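Local coordinates for protein Ser-thr phosphatase MSPP (Mycobacterium smegmatis, PDB 2JFR) that probably removes phosphate groups from serine and threonine residues of proteins as a metal-dependent PPM (PP2C-family) phosphatase, at residues A[145-153]-A[189-197]. Sequence-based numbering, arbitrary orientation. Where two conformers were deposited one is given.
Sequences HEARWHPQR and FAAADEALI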
loop_
_atom_site.group_PDB
_atom_site.type_symbol
_atom_site.label_atom_id
_atom_site.label_comp_id
_atom_site.label_asym_id
_atom_site.label_seq_id
_atom_site.Cartn_x
_atom_site.Cartn_y
_atom_site.Cartn_z
ATOM N N HIS A 145 4.136 -13.108 -10.805
ATOM C CA HIS A 145 3.370 -12.895 -12.020
ATOM C C HIS A 145 2.163 -13.826 -12.068
ATOM O O HIS A 145 1.063 -13.448 -12.380
ATOM C CB HIS A 145 4.286 -13.010 -13.259
ATOM C CG HIS A 145 3.514 -12.881 -14.524
ATOM N ND1 HIS A 145 3.109 -11.630 -15.019
ATOM C CD2 HIS A 145 3.030 -13.809 -15.372
ATOM C CE1 HIS A 145 2.433 -11.851 -16.160
ATOM N NE2 HIS A 145 2.367 -13.152 -16.398
ATOM N N GLU A 146 2.444 -15.112 -11.794
ATOM C CA GLU A 146 1.343 -16.092 -11.710
ATOM C C GLU A 146 0.271 -15.700 -10.712
ATOM O O GLU A 146 -0.910 -15.896 -10.981
ATOM C CB GLU A 146 1.853 -17.516 -11.320
ATOM C CG GLU A 146 2.664 -18.100 -12.445
ATOM C CD GLU A 146 3.600 -19.220 -12.149
ATOM O OE1 GLU A 146 3.990 -19.591 -11.028
ATOM O OE2 GLU A 146 4.012 -19.824 -13.177
ATOM N N ALA A 147 0.689 -15.169 -9.541
ATOM C CA ALA A 147 -0.276 -14.734 -8.558
ATOM C C ALA A 147 -1.264 -13.663 -9.107
ATOM O O ALA A 147 -2.379 -13.575 -8.612
ATOM C CB ALA A 147 0.463 -14.259 -7.310
ATOM N N ARG A 148 -0.873 -12.843 -10.103
ATOM C CA ARG A 148 -1.764 -11.830 -10.665
ATOM C C ARG A 148 -3.018 -12.442 -11.243
ATOM O O ARG A 148 -4.034 -11.786 -11.295
ATOM C CB ARG A 148 -1.218 -10.962 -11.869
ATOM C CG ARG A 148 -0.113 -10.145 -11.472
ATOM C CD ARG A 148 0.471 -9.392 -12.593
ATOM N NE ARG A 148 -0.422 -8.383 -13.160
ATOM C CZ ARG A 148 -0.267 -7.728 -14.307
ATOM N NH1 ARG A 148 0.819 -7.910 -15.027
ATOM N NH2 ARG A 148 -1.181 -6.858 -14.709
ATOM N N TRP A 149 -2.901 -13.712 -11.713
ATOM C CA TRP A 149 -3.970 -14.378 -12.445
ATOM C C TRP A 149 -4.602 -15.465 -11.661
ATOM O O TRP A 149 -5.545 -16.103 -12.143
ATOM C CB TRP A 149 -3.424 -14.896 -13.828
ATOM C CG TRP A 149 -2.508 -13.871 -14.448
ATOM C CD1 TRP A 149 -1.200 -13.997 -14.676
ATOM C CD2 TRP A 149 -2.912 -12.538 -14.903
ATOM N NE1 TRP A 149 -0.687 -12.846 -15.231
ATOM C CE2 TRP A 149 -1.728 -11.944 -15.371
ATOM C CE3 TRP A 149 -4.104 -11.856 -14.890
ATOM C CZ2 TRP A 149 -1.679 -10.620 -15.897
ATOM C CZ3 TRP A 149 -4.084 -10.573 -15.408
ATOM C CH2 TRP A 149 -2.882 -10.010 -15.887
ATOM N N HIS A 150 -4.152 -15.661 -10.433
ATOM C CA HIS A 150 -4.637 -16.778 -9.615
ATOM C C HIS A 150 -6.080 -16.534 -9.269
ATOM O O HIS A 150 -6.450 -15.397 -8.882
ATOM C CB HIS A 150 -3.778 -16.929 -8.360
ATOM C CG HIS A 150 -4.063 -18.158 -7.557
ATOM N ND1 HIS A 150 -5.117 -18.295 -6.799
ATOM C CD2 HIS A 150 -3.386 -19.303 -7.492
ATOM C CE1 HIS A 150 -5.157 -19.482 -6.278
ATOM N NE2 HIS A 150 -4.076 -20.136 -6.668
ATOM N N PRO A 151 -6.912 -17.545 -9.359
ATOM C CA PRO A 151 -8.340 -17.304 -9.162
ATOM C C PRO A 151 -8.747 -16.967 -7.774
ATOM O O PRO A 151 -9.890 -16.575 -7.547
ATOM C CB PRO A 151 -8.926 -18.648 -9.627
ATOM C CG PRO A 151 -7.840 -19.667 -9.410
ATOM C CD PRO A 151 -6.641 -18.894 -9.815
ATOM N N GLN A 152 -7.903 -17.063 -6.777
ATOM C CA GLN A 152 -8.234 -16.649 -5.437
ATOM C C GLN A 152 -7.319 -15.533 -4.950
ATOM O O GLN A 152 -7.205 -15.283 -3.758
ATOM C CB GLN A 152 -8.227 -17.785 -4.379
ATOM C CG GLN A 152 -9.560 -18.581 -4.507
ATOM C CD GLN A 152 -9.417 -19.599 -5.623
ATOM O OE1 GLN A 152 -8.407 -20.322 -5.759
ATOM N NE2 GLN A 152 -10.438 -19.737 -6.450
ATOM N N ARG A 153 -6.765 -14.780 -5.880
ATOM C CA ARG A 153 -5.991 -13.567 -5.623
ATOM C C ARG A 153 -6.740 -12.588 -4.718
ATOM O O ARG A 153 -6.159 -11.798 -3.980
ATOM C CB ARG A 153 -5.579 -12.979 -6.983
ATOM C CG ARG A 153 -6.117 -11.640 -7.337
ATOM C CD ARG A 153 -5.215 -10.757 -8.130
ATOM N NE ARG A 153 -3.985 -10.222 -7.608
ATOM C CZ ARG A 153 -3.353 -9.295 -8.331
ATOM N NH1 ARG A 153 -2.188 -8.811 -7.832
ATOM N NH2 ARG A 153 -3.813 -8.821 -9.497
ATOM N N PHE A 189 -2.043 -3.660 -10.678
ATOM C CA PHE A 189 -1.644 -4.868 -11.365
ATOM C C PHE A 189 -2.806 -5.764 -11.723
ATOM O O PHE A 189 -2.667 -6.927 -12.059
ATOM C CB PHE A 189 -0.534 -5.609 -10.601
ATOM C CG PHE A 189 0.857 -5.097 -10.860
ATOM C CD1 PHE A 189 1.689 -5.760 -11.775
ATOM C CD2 PHE A 189 1.347 -3.998 -10.181
ATOM C CE1 PHE A 189 2.963 -5.328 -12.004
ATOM C CE2 PHE A 189 2.621 -3.562 -10.406
ATOM C CZ PHE A 189 3.444 -4.221 -11.317
ATOM N N ALA A 190 -4.035 -5.235 -11.713
ATOM C CA ALA A 190 -5.201 -6.065 -12.052
ATOM C C ALA A 190 -5.140 -6.603 -13.453
ATOM O O ALA A 190 -5.701 -7.680 -13.699
ATOM C CB ALA A 190 -6.469 -5.250 -11.883
ATOM N N ALA A 191 -4.603 -5.825 -14.415
ATOM C CA ALA A 191 -4.758 -6.153 -15.816
ATOM C C ALA A 191 -3.655 -5.681 -16.746
ATOM O O ALA A 191 -3.424 -6.323 -17.751
ATOM C CB ALA A 191 -6.099 -5.574 -16.352
ATOM N N ALA A 192 -3.069 -4.518 -16.482
ATOM C CA ALA A 192 -2.227 -3.898 -17.468
ATOM C C ALA A 192 -0.957 -4.636 -17.705
ATOM O O ALA A 192 -0.453 -5.405 -16.904
ATOM C CB ALA A 192 -1.886 -2.504 -16.965
ATOM N N ASP A 193 -0.365 -4.381 -18.871
ATOM C CA ASP A 193 0.927 -4.903 -19.211
ATOM C C ASP A 193 1.980 -4.420 -18.222
ATOM O O ASP A 193 2.120 -3.223 -17.995
ATOM C CB ASP A 193 1.288 -4.405 -20.642
ATOM C CG ASP A 193 2.601 -4.989 -21.137
ATOM O OD1 ASP A 193 2.411 -5.960 -21.867
ATOM O OD2 ASP A 193 3.668 -4.470 -20.902
ATOM N N GLU A 194 2.770 -5.350 -17.712
ATOM C CA GLU A 194 3.787 -4.995 -16.740
ATOM C C GLU A 194 4.795 -3.971 -17.297
ATOM O O GLU A 194 5.172 -3.085 -16.576
ATOM C CB GLU A 194 4.547 -6.225 -16.312
ATOM C CG GLU A 194 5.678 -5.986 -15.289
ATOM C CD GLU A 194 6.450 -7.227 -14.952
ATOM O OE1 GLU A 194 5.897 -8.322 -15.120
ATOM O OE2 GLU A 194 7.608 -7.136 -14.463
ATOM N N ALA A 195 5.187 -4.081 -18.546
ATOM C CA ALA A 195 6.118 -3.155 -19.090
ATOM C C ALA A 195 5.568 -1.748 -19.087
ATOM O O ALA A 195 6.271 -0.776 -18.818
ATOM C CB ALA A 195 6.500 -3.549 -20.538
ATOM N N LEU A 196 4.272 -1.655 -19.370
ATOM C CA LEU A 196 3.725 -0.285 -19.361
ATOM C C LEU A 196 3.545 0.258 -17.960
ATOM O O LEU A 196 3.736 1.454 -17.724
ATOM C CB LEU A 196 2.473 -0.420 -20.215
ATOM C CG LEU A 196 1.853 0.949 -20.443
ATOM C CD1 LEU A 196 2.732 1.813 -21.317
ATOM C CD2 LEU A 196 0.496 0.720 -21.089
ATOM N N ILE A 197 3.262 -0.609 -16.976
ATOM C CA ILE A 197 3.295 -0.184 -15.574
ATOM C C ILE A 197 4.670 0.345 -15.224
ATOM O O ILE A 197 4.797 1.400 -14.608
ATOM C CB ILE A 197 2.865 -1.309 -14.620
ATOM C CG1 ILE A 197 1.393 -1.694 -14.861
ATOM C CG2 ILE A 197 3.111 -0.902 -13.182
ATOM C CD1 ILE A 197 0.983 -2.958 -14.143
HETATM O O HOH W 1 3.439 -8.964 -14.132
HETATM O O HOH W 2 1.888 -8.247 -17.960
HETATM O O HOH W 3 -5.119 -9.597 -11.712
#
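Arg148 reaches across to segment 189-197, where its guanidinium meets two backbone carbonyls. Its CB lies under the centre of the Trp149 indole, 3.6 Å from that ring plane. CG passes near Phe189 O, and CD rests 3.9 Å from Phe189 CD1. A bend at chi3 (66°) then turns the head group so that NE and NH2 grip one oxygen side-on: NE gives Phe189 O a bond of 2.9 Å, while NH2, 3.0 Å from Phe189 O, comes from above that carbonyl plane. NH2 also donates almost straight (165°) to Ala192 O at 2.7 Å, in the carbonyl plane and on a lone pair. NH1 adds a weak bond to Ala192 O and turns to two waters, one shared with His145 ND1 and Glu194 OE1; the other, which NH1 meets only weakly, also accepts from Glu194 N. The carboxylate of Glu194 therefore faces the arginine through water, and its charge probably steadies the cation. Both guanidinium faces are covered: Trp149 CZ2 lies over the centre of one, and Phe189 CD1 sits off-centre over the other, the phenyl ring standing at 86° to the guanidinium and offering its edge to NE. In the conformer given, Arg153 lays its own guanidinium over Arg148 CA, with a weak, tentative bond from NH2 to Phe189 O. The nearest atoms of that Arg153 side chain and a bound magnesium ion are about 4 Å apart, consistent with this end of the contact lying beside the metal centre, near Asp186. Within segment 189-197, Phe189 and Ile197 pack on Met123 of strand 122-125, and Ile197 also meets helix 206-219; from segment 145-153, Ala147 and His150 rest against helix 132-138.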